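Local coordinates for Fe2OG dioxygenase domain-containing protein (Pseudomonas putida, PDB 4J25), which probably hydroxylates prolyl residues of a protein substrate as an iron- and 2-oxoglutarate-dependent oxygenase of the prolyl-4-hydroxylase family, at residues A[24-29]-A[108-113]; A[62-67]-A[211-216]; A[129-134]-A[220-225]. One frame throughout, in Å; residues are numbered along the deposited sequence.

How the interactions relate
Interactions 1 and 3 meet through helix 103-123: its outer side takes the N-terminal loop in interaction 1, while Met112, Leu109 and Tyr108 on the sheet-facing side touch Phe130, Cys132 and Phe221 of interaction 3. Interactions 2 and 3 share strand 214-222, one near its start, the other near its end, and Phe134 packs on Cys63, Glu62 and Arg66 of helix 53-67. Interaction 1 is sparse van der Waals packing at the periphery, without a bond across it. Interaction 2 is buried packing of Leu215 on Cys63 behind the co-substrate pocket, edged by the exposed Arg64. Interaction 3 alone has backbone bonds and salt bridges between its segments, and its Trp220 reaches the metal site.

Interaction 1. Residues A[24-29]-A[108-113]; sequences HISPEH and YLAAMD
Pro27 and Ala111 make the apolar contact here: CG of the proline ring lies 4.2 Å from CB of Ala111. The same methyl is approached from another direction by His29, whose ND1 stands 4.3 Å from Ala111 CB, with the methyl oblique to the imidazole. One residue back on the helix, the methyl of Ala110 takes the preceding part of the loop, its CB lying 4.0 Å from the carbonyl O of Ile25 and 4.3 Å from OG of Ser26. No hydrogen bond joins 24-29 to 108-113, and the distances are those of light van der Waals packing. With methyls as the helix's contact groups, the extended chain can run close to it, the CA atoms of Ser26 and Ala110 being 5.8 Å apart. The imidazole is tied back to its own segment: His29 ND1 gives a weak bond of 3.3 Å to the carbonyl O of Pro27. That bond needs the ring folded back along the chain, as it is with CG set between the backbone N and the carbonyl carbon (chi1 64°). In the fold, this is the N-terminal loop ahead of helix 32-42 lying on the outer side of helix 103-123, a helix that packs against the main sheet of the double-stranded beta-helix (jellyroll) core. Further out, Gln107 on the same helix touches Ile25 and Pro27, Gln114 touches His29, and Leu51 meets both Pro27 and Tyr108. On the helix side, the backbone bonds from Met112 N to Tyr108 O and from Asp113 N to Leu109 O maintain the turn bearing the two alanines. Met112 also lays its CG over one face of the Tyr108 ring, toward its rim, and both side chains continue to Phe130 on strand 129-137.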
loop_
_atom_site.group_PDB
_atom_site.type_symbol
_atom_site.label_atom_id
_atom_site.label_comp_id
_atom_site.label_asym_id
_atom_site.label_seq_id
_atom_site.Cartn_x
_atom_site.Cartn_y
_atom_site.Cartn_z
ATOM N N HIS A 24 7.295 12.191 -15.967
ATOM C CA HIS A 24 6.902 11.060 -16.794
ATOM C C HIS A 24 7.820 9.851 -16.569
ATOM O O HIS A 24 7.628 8.810 -17.195
ATOM C CB HIS A 24 6.925 11.459 -18.274
ATOM C CG HIS A 24 5.913 12.503 -18.648
ATOM N ND1 HIS A 24 5.653 13.613 -17.872
ATOM C CD2 HIS A 24 5.114 12.616 -19.736
ATOM C CE1 HIS A 24 4.732 14.357 -18.458
ATOM N NE2 HIS A 24 4.387 13.773 -19.590
ATOM N N ILE A 25 8.811 9.978 -15.684
ATOM C CA ILE A 25 9.720 8.865 -15.389
ATOM C C ILE A 25 8.949 7.712 -14.720
ATOM O O ILE A 25 8.058 7.938 -13.895
ATOM C CB ILE A 25 10.892 9.300 -14.473
ATOM C CG1 ILE A 25 12.130 9.680 -15.288
ATOM C CG2 ILE A 25 11.316 8.185 -13.553
ATOM C CD1 ILE A 25 11.916 10.823 -16.176
ATOM N N SER A 26 9.305 6.483 -15.084
ATOM C CA SER A 26 8.719 5.290 -14.485
ATOM C C SER A 26 9.807 4.522 -13.746
ATOM O O SER A 26 10.736 4.007 -14.355
ATOM C CB SER A 26 8.094 4.412 -15.569
ATOM O OG SER A 26 7.265 5.195 -16.413
ATOM N N PRO A 27 9.700 4.448 -12.417
ATOM C CA PRO A 27 10.789 3.880 -11.615
ATOM C C PRO A 27 10.938 2.372 -11.801
ATOM O O PRO A 27 9.984 1.694 -12.197
ATOM C CB PRO A 27 10.363 4.204 -10.182
ATOM C CG PRO A 27 8.849 4.246 -10.244
ATOM C CD PRO A 27 8.532 4.819 -11.597
ATOM N N GLU A 28 12.117 1.848 -11.493
ATOM C CA GLU A 28 12.354 0.420 -11.598
ATOM C C GLU A 28 11.583 -0.313 -10.520
ATOM O O GLU A 28 11.527 0.141 -9.375
ATOM C CB GLU A 28 13.842 0.106 -11.454
ATOM C CG GLU A 28 14.681 0.704 -12.545
ATOM C CD GLU A 28 14.287 0.176 -13.904
ATOM O OE1 GLU A 28 14.379 -1.053 -14.093
ATOM O OE2 GLU A 28 13.865 0.978 -14.767
ATOM N N HIS A 29 10.992 -1.445 -10.887
ATOM C CA HIS A 29 10.256 -2.272 -9.935
ATOM C C HIS A 29 10.299 -3.732 -10.394
ATOM O O HIS A 29 10.500 -4.001 -11.572
ATOM C CB HIS A 29 8.803 -1.779 -9.796
ATOM C CG HIS A 29 8.006 -1.893 -11.056
ATOM N ND1 HIS A 29 7.837 -0.839 -11.926
ATOM C CD2 HIS A 29 7.334 -2.936 -11.595
ATOM C CE1 HIS A 29 7.099 -1.231 -12.948
ATOM N NE2 HIS A 29 6.780 -2.499 -12.771
ATOM N N TYR A 108 5.767 7.108 -8.114
ATOM C CA TYR A 108 4.980 6.093 -7.417
ATOM C C TYR A 108 3.676 5.836 -8.155
ATOM O O TYR A 108 3.296 4.688 -8.357
ATOM C CB TYR A 108 4.690 6.497 -5.975
ATOM C CG TYR A 108 3.994 5.395 -5.206
ATOM C CD1 TYR A 108 4.594 4.157 -5.061
ATOM C CD2 TYR A 108 2.732 5.591 -4.639
ATOM C CE1 TYR A 108 3.968 3.134 -4.365
ATOM C CE2 TYR A 108 2.104 4.573 -3.933
ATOM C CZ TYR A 108 2.732 3.348 -3.808
ATOM O OH TYR A 108 2.127 2.331 -3.114
ATOM N N LEU A 109 2.992 6.905 -8.557
ATOM C CA LEU A 109 1.724 6.775 -9.273
ATOM C C LEU A 109 1.903 6.081 -10.616
ATOM O O LEU A 109 1.045 5.309 -11.027
ATOM C CB LEU A 109 1.044 8.127 -9.481
ATOM C CG LEU A 109 0.694 8.882 -8.199
ATOM C CD1 LEU A 109 0.098 10.247 -8.567
ATOM C CD2 LEU A 109 -0.250 8.078 -7.290
ATOM N N ALA A 110 3.012 6.345 -11.297
ATOM C CA ALA A 110 3.249 5.716 -12.588
ATOM C C ALA A 110 3.388 4.208 -12.412
ATOM O O ALA A 110 2.823 3.439 -13.190
ATOM C CB ALA A 110 4.469 6.319 -13.283
ATOM N N ALA A 111 4.082 3.777 -11.360
ATOM C CA ALA A 111 4.243 2.345 -11.104
ATOM C C ALA A 111 2.912 1.695 -10.707
ATOM O O ALA A 111 2.605 0.567 -11.127
ATOM C CB ALA A 111 5.284 2.108 -10.015
ATOM N N MET A 112 2.138 2.389 -9.883
ATOM C CA MET A 112 0.871 1.850 -9.433
ATOM C C MET A 112 -0.132 1.845 -10.585
ATOM O O MET A 112 -1.020 1.001 -10.619
ATOM C CB MET A 112 0.339 2.644 -8.242
ATOM C CG MET A 112 1.215 2.519 -6.999
ATOM S SD MET A 112 1.298 0.813 -6.407
ATOM C CE MET A 112 2.793 0.202 -7.035
ATOM N N ASP A 113 0.010 2.770 -11.534
ATOM C CA ASP A 113 -0.852 2.723 -12.702
ATOM C C ASP A 113 -0.533 1.485 -13.519
ATOM O O ASP A 113 -1.431 0.851 -14.058
ATOM C CB ASP A 113 -0.774 3.975 -13.564
ATOM C CG ASP A 113 -1.825 3.979 -14.661
ATOM O OD1 ASP A 113 -3.021 4.108 -14.343
ATOM O OD2 ASP A 113 -1.476 3.834 -15.844
#

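Interaction 2. Residues A[62-67]-A[211-216]; sequences ECRRRD and GRERLS. With OGA (N-oxalylglycine), chain J.
Leu215 reaches from strand 214-222 to helix 53-67, where Cys63 and Arg64 receive it. Its CB lies 4.1 Å from Cys63 SG, and beyond CG the two methyls part company. CD2 stays with the sulfur, at 3.8 Å from Cys63 SG. CD1 goes to Arg64, sitting over the centre of one guanidinium face with CZ and NH1 both 3.5 Å from it. The leucine CG is anti to its own carbonyl carbon (chi1 -58°), which directs the fork at the helix, and the arginine chain crosses it at about a right angle, extended from CG to NE. A water is held by weak bonds from Arg64 NH2 and Arg212 NH1, and Glu213 OE1 lies 4.5 Å from Arg64 NE, beyond a salt bridge. The preceding residue, Arg214, leaves the strand on the side away from the helix, and its extended chain ends at N-oxalylglycine, an analogue standing in for 2-oxoglutarate. Arg214 NH1 donates to N-oxalylglycine O4 at 2.9 Å. Arg214 NH2 donates to N-oxalylglycine O3 at 3.1 Å, with the carboxylate at the guanidinium edge, and Arg214 NE donates a hydrogen bond to Gly174 O. Strand residues thus alternate between helix and ligand here; a basic residue on a jellyroll strand, holding the co-substrate's far carboxylate, is characteristic of 2-oxoglutarate oxygenases.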
loop_
_atom_site.group_PDB
_atom_site.type_symbol
_atom_site.label_atom_id
_atom_site.label_comp_id
_atom_site.label_asym_id
_atom_site.label_seq_id
_atom_site.Cartn_x
_atom_site.Cartn_y
_atom_site.Cartn_z
ATOM N N GLU A 62 8.894 13.212 1.543
ATOM C CA GLU A 62 7.624 13.863 1.230
ATOM C C GLU A 62 6.588 13.553 2.301
ATOM O O GLU A 62 5.749 14.384 2.629
ATOM C CB GLU A 62 7.132 13.403 -0.135
ATOM C CG GLU A 62 5.829 14.018 -0.585
ATOM C CD GLU A 62 5.911 15.520 -0.806
ATOM O OE1 GLU A 62 7.033 16.067 -0.781
ATOM O OE2 GLU A 62 4.850 16.153 -0.999
ATOM N N CYS A 63 6.648 12.341 2.844
ATOM C CA CYS A 63 5.749 11.940 3.919
ATOM C C CYS A 63 5.956 12.870 5.106
ATOM O O CYS A 63 4.997 13.399 5.647
ATOM C CB CYS A 63 5.998 10.481 4.321
ATOM S SG CYS A 63 4.900 9.845 5.631
ATOM N N ARG A 64 7.214 13.075 5.501
ATOM C CA ARG A 64 7.536 13.967 6.617
ATOM C C ARG A 64 7.144 15.417 6.328
ATOM O O ARG A 64 6.637 16.115 7.198
ATOM C CB ARG A 64 9.028 13.885 6.961
ATOM C CG ARG A 64 9.467 12.512 7.441
ATOM C CD ARG A 64 10.865 12.556 8.034
ATOM N NE ARG A 64 11.072 11.465 8.981
ATOM C CZ ARG A 64 11.578 10.272 8.671
ATOM N NH1 ARG A 64 11.958 9.986 7.423
ATOM N NH2 ARG A 64 11.711 9.353 9.622
ATOM N N ARG A 65 7.388 15.859 5.103
ATOM C CA ARG A 65 6.992 17.192 4.651
ATOM C C ARG A 65 5.485 17.425 4.835
ATOM O O ARG A 65 5.067 18.441 5.372
ATOM C CB ARG A 65 7.343 17.326 3.171
ATOM C CG ARG A 65 7.913 18.646 2.746
ATOM C CD ARG A 65 7.659 18.871 1.248
ATOM N NE ARG A 65 6.228 18.838 0.955
ATOM C CZ ARG A 65 5.689 18.969 -0.256
ATOM N NH1 ARG A 65 6.461 19.147 -1.327
ATOM N NH2 ARG A 65 4.369 18.911 -0.396
ATOM N N ARG A 66 4.667 16.472 4.387
ATOM C CA ARG A 66 3.208 16.603 4.480
ATOM C C ARG A 66 2.682 16.519 5.903
ATOM O O ARG A 66 1.614 17.056 6.202
ATOM C CB ARG A 66 2.512 15.541 3.629
ATOM C CG ARG A 66 2.886 15.639 2.173
ATOM C CD ARG A 66 1.806 15.150 1.247
ATOM N NE ARG A 66 2.262 15.268 -0.131
ATOM C CZ ARG A 66 1.476 15.199 -1.195
ATOM N NH1 ARG A 66 0.176 15.003 -1.046
ATOM N NH2 ARG A 66 1.999 15.327 -2.410
ATOM N N ASP A 67 3.421 15.841 6.774
ATOM C CA ASP A 67 3.024 15.705 8.172
ATOM C C ASP A 67 3.210 17.015 8.910
ATOM O O ASP A 67 2.492 17.299 9.874
ATOM C CB ASP A 67 3.846 14.616 8.864
ATOM C CG ASP A 67 3.417 14.380 10.309
ATOM O OD1 ASP A 67 2.363 13.735 10.528
ATOM O OD2 ASP A 67 4.143 14.823 11.225
ATOM N N GLY A 211 7.290 1.702 18.567
ATOM C CA GLY A 211 8.016 2.497 19.535
ATOM C C GLY A 211 8.670 3.700 18.891
ATOM O O GLY A 211 9.333 4.470 19.570
ATOM N N ARG A 212 8.502 3.859 17.580
ATOM C CA ARG A 212 9.077 5.001 16.876
ATOM C C ARG A 212 8.175 5.391 15.709
ATOM O O ARG A 212 7.328 4.615 15.294
ATOM C CB ARG A 212 10.492 4.689 16.380
ATOM C CG ARG A 212 10.575 3.439 15.522
ATOM C CD ARG A 212 11.957 3.240 14.879
ATOM N NE ARG A 212 12.088 3.941 13.598
ATOM C CZ ARG A 212 12.855 3.544 12.581
ATOM N NH1 ARG A 212 12.895 4.258 11.462
ATOM N NH2 ARG A 212 13.579 2.437 12.665
ATOM N N GLU A 213 8.343 6.604 15.204
ATOM C CA GLU A 213 7.493 7.097 14.128
ATOM C C GLU A 213 7.451 6.101 12.989
ATOM O O GLU A 213 8.484 5.618 12.527
ATOM C CB GLU A 213 8.020 8.417 13.586
ATOM C CG GLU A 213 7.961 9.561 14.551
ATOM C CD GLU A 213 8.583 10.799 13.960
ATOM O OE1 GLU A 213 8.649 10.892 12.709
ATOM O OE2 GLU A 213 9.020 11.671 14.739
ATOM N N ARG A 214 6.253 5.789 12.531
ATOM C CA ARG A 214 6.102 4.800 11.486
ATOM C C ARG A 214 5.501 5.440 10.242
ATOM O O ARG A 214 4.395 5.937 10.272
ATOM C CB ARG A 214 5.234 3.664 11.992
ATOM C CG ARG A 214 4.982 2.547 11.021
ATOM C CD ARG A 214 3.729 1.881 11.488
ATOM N NE ARG A 214 3.451 0.579 10.907
ATOM C CZ ARG A 214 2.592 0.354 9.910
ATOM N NH1 ARG A 214 1.959 1.354 9.297
ATOM N NH2 ARG A 214 2.393 -0.884 9.498
ATOM N N LEU A 215 6.247 5.382 9.149
ATOM C CA LEU A 215 5.877 6.037 7.905
ATOM C C LEU A 215 5.400 5.072 6.831
ATOM O O LEU A 215 6.020 4.029 6.612
ATOM C CB LEU A 215 7.082 6.787 7.353
ATOM C CG LEU A 215 7.747 7.853 8.211
ATOM C CD1 LEU A 215 8.757 8.594 7.339
ATOM C CD2 LEU A 215 6.759 8.801 8.794
ATOM N N SER A 216 4.317 5.435 6.145
ATOM C CA SER A 216 3.807 4.624 5.034
ATOM C C SER A 216 3.091 5.461 3.968
ATOM O O SER A 216 2.792 6.629 4.172
ATOM C CB SER A 216 2.825 3.583 5.555
ATOM O OG SER A 216 1.781 4.232 6.242
HETATM C C1 OGA J . -5.200 1.617 6.366
HETATM C C2 OGA J . -4.283 0.564 6.908
HETATM C C4 OGA J . -2.008 -0.245 7.425
HETATM C C5 OGA J . -0.568 0.138 7.367
HETATM O O1 OGA J . -4.716 2.768 6.163
HETATM O O2 OGA J . -6.424 1.345 6.098
HETATM O "O2'" OGA J . -4.749 -0.483 7.332
HETATM O O3 OGA J . 0.303 -0.761 7.266
HETATM N N1 OGA J . -2.854 0.783 6.918
HETATM O O4 OGA J . -0.218 1.347 7.414
HETATM O O HOH W 1 10.931 6.141 9.409
#

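Interaction 3. Residues A[129-134]-A[220-225]; sequences DFECHF and WFRRRG
The guanidinium of Arg222 meets a carboxylate at its edge and another over one face. At the edge, Asp129 lies nearly coplanar with it, the planes 21° apart, and is gripped side-on: Arg222 NH2 donates to Asp129 OD1 at 2.9 Å and Arg222 NE to Asp129 OD2 at 3.0 Å, each oxygen using its syn lone pair. Over the face, at a shallow tilt, stacks the Glu131 carboxylate, its OE1 offset toward the rim and 3.5 Å from Arg222 NH1, a pairing of charges with no N-H pointed at the oxygen. A bend at chi3 (-63°) turns the arginine head back across the strands to reach both acids. Were Arg222 replaced by an alanine, Asp129 would probably lose both side-on bonds and be freer to turn, with two carboxylates left on one face without the positive charge between them. On the opposite face of the sheet, Phe130 CD2 sits over the centre of the Phe221 ring, 3.5 Å from its CE1, the ring planes oblique at 41°; Met112 touches both residues. Back on the face of Arg222, His133 NE2 meets the edge of the Trp220 indole, 4.1 Å from CH2. Backbone pairing from Asp129 to Glu131 sets the antiparallel register. Glu131 and Trp220 form a hydrogen-bonded pair, with Trp220 N to Glu131 O at 2.8 Å and Glu131 N to Trp220 O at 2.9 Å; Phe130 and Phe221 are the non-hydrogen-bonded pair. The bond from Arg222 N to Asp129 O is firm, its return partner weak. Trp220 NE1 also bonds OD2 of Asp148, a manganese ligand, and its ring touches N-oxalylglycine. The strands are neighbours in the major sheet of the double-stranded beta-helix, with Trp220 in the second shell of the 2-oxoglutarate oxygenase metal site.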
loop_
_atom_site.group_PDB
_atom_site.type_symbol
_atom_site.label_atom_id
_atom_site.label_comp_id
_atom_site.label_asym_id
_atom_site.label_seq_id
_atom_site.Cartn_x
_atom_site.Cartn_y
_atom_site.Cartn_z
ATOM N N ASP A 129 -9.119 3.690 -11.155
ATOM C CA ASP A 129 -8.066 4.537 -10.613
ATOM C C ASP A 129 -7.450 4.023 -9.295
ATOM O O ASP A 129 -7.829 2.966 -8.751
ATOM C CB ASP A 129 -8.557 5.991 -10.495
ATOM C CG ASP A 129 -9.351 6.263 -9.233
ATOM O OD1 ASP A 129 -9.499 7.450 -8.876
ATOM O OD2 ASP A 129 -9.814 5.320 -8.572
ATOM N N PHE A 130 -6.475 4.777 -8.823
ATOM C CA PHE A 130 -5.736 4.485 -7.611
ATOM C C PHE A 130 -5.684 5.774 -6.829
ATOM O O PHE A 130 -5.320 6.821 -7.373
ATOM C CB PHE A 130 -4.316 4.022 -7.945
ATOM C CG PHE A 130 -3.469 3.720 -6.733
ATOM C CD1 PHE A 130 -2.384 4.545 -6.392
ATOM C CD2 PHE A 130 -3.762 2.627 -5.920
ATOM C CE1 PHE A 130 -1.601 4.265 -5.268
ATOM C CE2 PHE A 130 -2.981 2.341 -4.809
ATOM C CZ PHE A 130 -1.888 3.172 -4.480
ATOM N N GLU A 131 -6.099 5.725 -5.579
ATOM C CA GLU A 131 -6.036 6.875 -4.709
ATOM C C GLU A 131 -5.099 6.516 -3.567
ATOM O O GLU A 131 -5.126 5.395 -3.052
ATOM C CB GLU A 131 -7.426 7.251 -4.185
ATOM C CG GLU A 131 -8.073 6.153 -3.330
ATOM C CD GLU A 131 -9.367 6.572 -2.662
ATOM O OE1 GLU A 131 -9.751 7.753 -2.773
ATOM O OE2 GLU A 131 -10.004 5.709 -2.022
ATOM N N CYS A 132 -4.265 7.462 -3.164
ATOM C CA CYS A 132 -3.363 7.208 -2.059
ATOM C C CYS A 132 -3.011 8.471 -1.289
ATOM O O CYS A 132 -3.317 9.597 -1.714
ATOM C CB CYS A 132 -2.110 6.511 -2.555
ATOM S SG CYS A 132 -1.183 7.493 -3.703
ATOM N N HIS A 133 -2.413 8.269 -0.117
ATOM C CA HIS A 133 -1.987 9.367 0.726
ATOM C C HIS A 133 -0.965 8.842 1.703
ATOM O O HIS A 133 -0.883 7.616 1.932
ATOM C CB HIS A 133 -3.168 10.014 1.463
ATOM C CG HIS A 133 -3.805 9.141 2.499
ATOM N ND1 HIS A 133 -3.306 9.016 3.780
ATOM C CD2 HIS A 133 -4.924 8.380 2.457
ATOM C CE1 HIS A 133 -4.081 8.204 4.476
ATOM N NE2 HIS A 133 -5.068 7.806 3.696
ATOM N N PHE A 134 -0.192 9.760 2.271
ATOM C CA PHE A 134 0.837 9.398 3.241
ATOM C C PHE A 134 0.213 9.206 4.607
ATOM O O PHE A 134 -0.866 9.726 4.886
ATOM C CB PHE A 134 1.942 10.468 3.325
ATOM C CG PHE A 134 2.837 10.505 2.125
ATOM C CD1 PHE A 134 3.826 9.557 1.952
ATOM C CD2 PHE A 134 2.673 11.467 1.159
ATOM C CE1 PHE A 134 4.649 9.588 0.839
ATOM C CE2 PHE A 134 3.485 11.500 0.054
ATOM C CZ PHE A 134 4.473 10.564 -0.113
ATOM N N TRP A 220 -5.625 2.708 -2.456
ATOM C CA TRP A 220 -6.653 1.760 -2.912
ATOM C C TRP A 220 -6.908 1.937 -4.380
ATOM O O TRP A 220 -6.995 3.077 -4.872
ATOM C CB TRP A 220 -7.957 1.966 -2.139
ATOM C CG TRP A 220 -7.734 1.776 -0.694
ATOM C CD1 TRP A 220 -7.772 0.603 -0.004
ATOM C CD2 TRP A 220 -7.373 2.791 0.247
ATOM N NE1 TRP A 220 -7.465 0.827 1.312
ATOM C CE2 TRP A 220 -7.199 2.162 1.487
ATOM C CE3 TRP A 220 -7.153 4.171 0.150
ATOM C CZ2 TRP A 220 -6.847 2.864 2.629
ATOM C CZ3 TRP A 220 -6.799 4.862 1.269
ATOM C CH2 TRP A 220 -6.650 4.214 2.499
ATOM N N PHE A 221 -6.960 0.814 -5.084
ATOM C CA PHE A 221 -7.454 0.783 -6.444
ATOM C C PHE A 221 -8.965 0.654 -6.382
ATOM O O PHE A 221 -9.488 -0.178 -5.624
ATOM C CB PHE A 221 -6.886 -0.418 -7.206
ATOM C CG PHE A 221 -5.392 -0.405 -7.366
ATOM C CD1 PHE A 221 -4.809 0.292 -8.415
ATOM C CD2 PHE A 221 -4.578 -1.107 -6.495
ATOM C CE1 PHE A 221 -3.430 0.313 -8.578
ATOM C CE2 PHE A 221 -3.205 -1.086 -6.650
ATOM C CZ PHE A 221 -2.634 -0.380 -7.702
ATOM N N ARG A 222 -9.664 1.441 -7.199
ATOM C CA ARG A 222 -11.112 1.526 -7.135
ATOM C C ARG A 222 -11.793 1.233 -8.460
ATOM O O ARG A 222 -11.221 1.461 -9.515
ATOM C CB ARG A 222 -11.532 2.920 -6.693
ATOM C CG ARG A 222 -10.864 3.411 -5.439
ATOM C CD ARG A 222 -11.460 4.721 -4.981
ATOM N NE ARG A 222 -11.234 5.768 -5.965
ATOM C CZ ARG A 222 -11.759 6.988 -5.906
ATOM N NH1 ARG A 222 -12.553 7.337 -4.906
ATOM N NH2 ARG A 222 -11.481 7.863 -6.861
ATOM N N ARG A 223 -13.012 0.705 -8.375
ATOM C CA ARG A 223 -13.943 0.640 -9.498
ATOM C C ARG A 223 -14.788 1.902 -9.526
ATOM O O ARG A 223 -14.871 2.630 -8.533
ATOM C CB ARG A 223 -14.938 -0.516 -9.326
ATOM C CG ARG A 223 -14.359 -1.891 -9.375
ATOM C CD ARG A 223 -15.443 -2.945 -9.095
ATOM N NE ARG A 223 -16.569 -2.814 -10.019
ATOM C CZ ARG A 223 -16.638 -3.399 -11.209
ATOM N NH1 ARG A 223 -15.656 -4.187 -11.629
ATOM N NH2 ARG A 223 -17.704 -3.211 -11.980
ATOM N N ARG A 224 -15.483 2.109 -10.639
ATOM C CA ARG A 224 -16.423 3.202 -10.760
ATOM C C ARG A 224 -17.533 3.134 -9.695
ATOM O O ARG A 224 -17.818 4.127 -9.030
ATOM C CB ARG A 224 -17.013 3.202 -12.180
ATOM C CG ARG A 224 -18.153 4.186 -12.433
ATOM C CD ARG A 224 -18.566 4.128 -13.904
ATOM N NE ARG A 224 -18.745 2.747 -14.356
ATOM C CZ ARG A 224 -19.867 2.045 -14.226
ATOM N NH1 ARG A 224 -20.948 2.588 -13.681
ATOM N NH2 ARG A 224 -19.919 0.794 -14.658
ATOM N N GLY A 225 -18.161 1.978 -9.525
ATOM C CA GLY A 225 -19.281 1.866 -8.598
ATOM C C GLY A 225 -20.612 2.263 -9.222
ATOM O O GLY A 225 -20.666 2.942 -10.250
#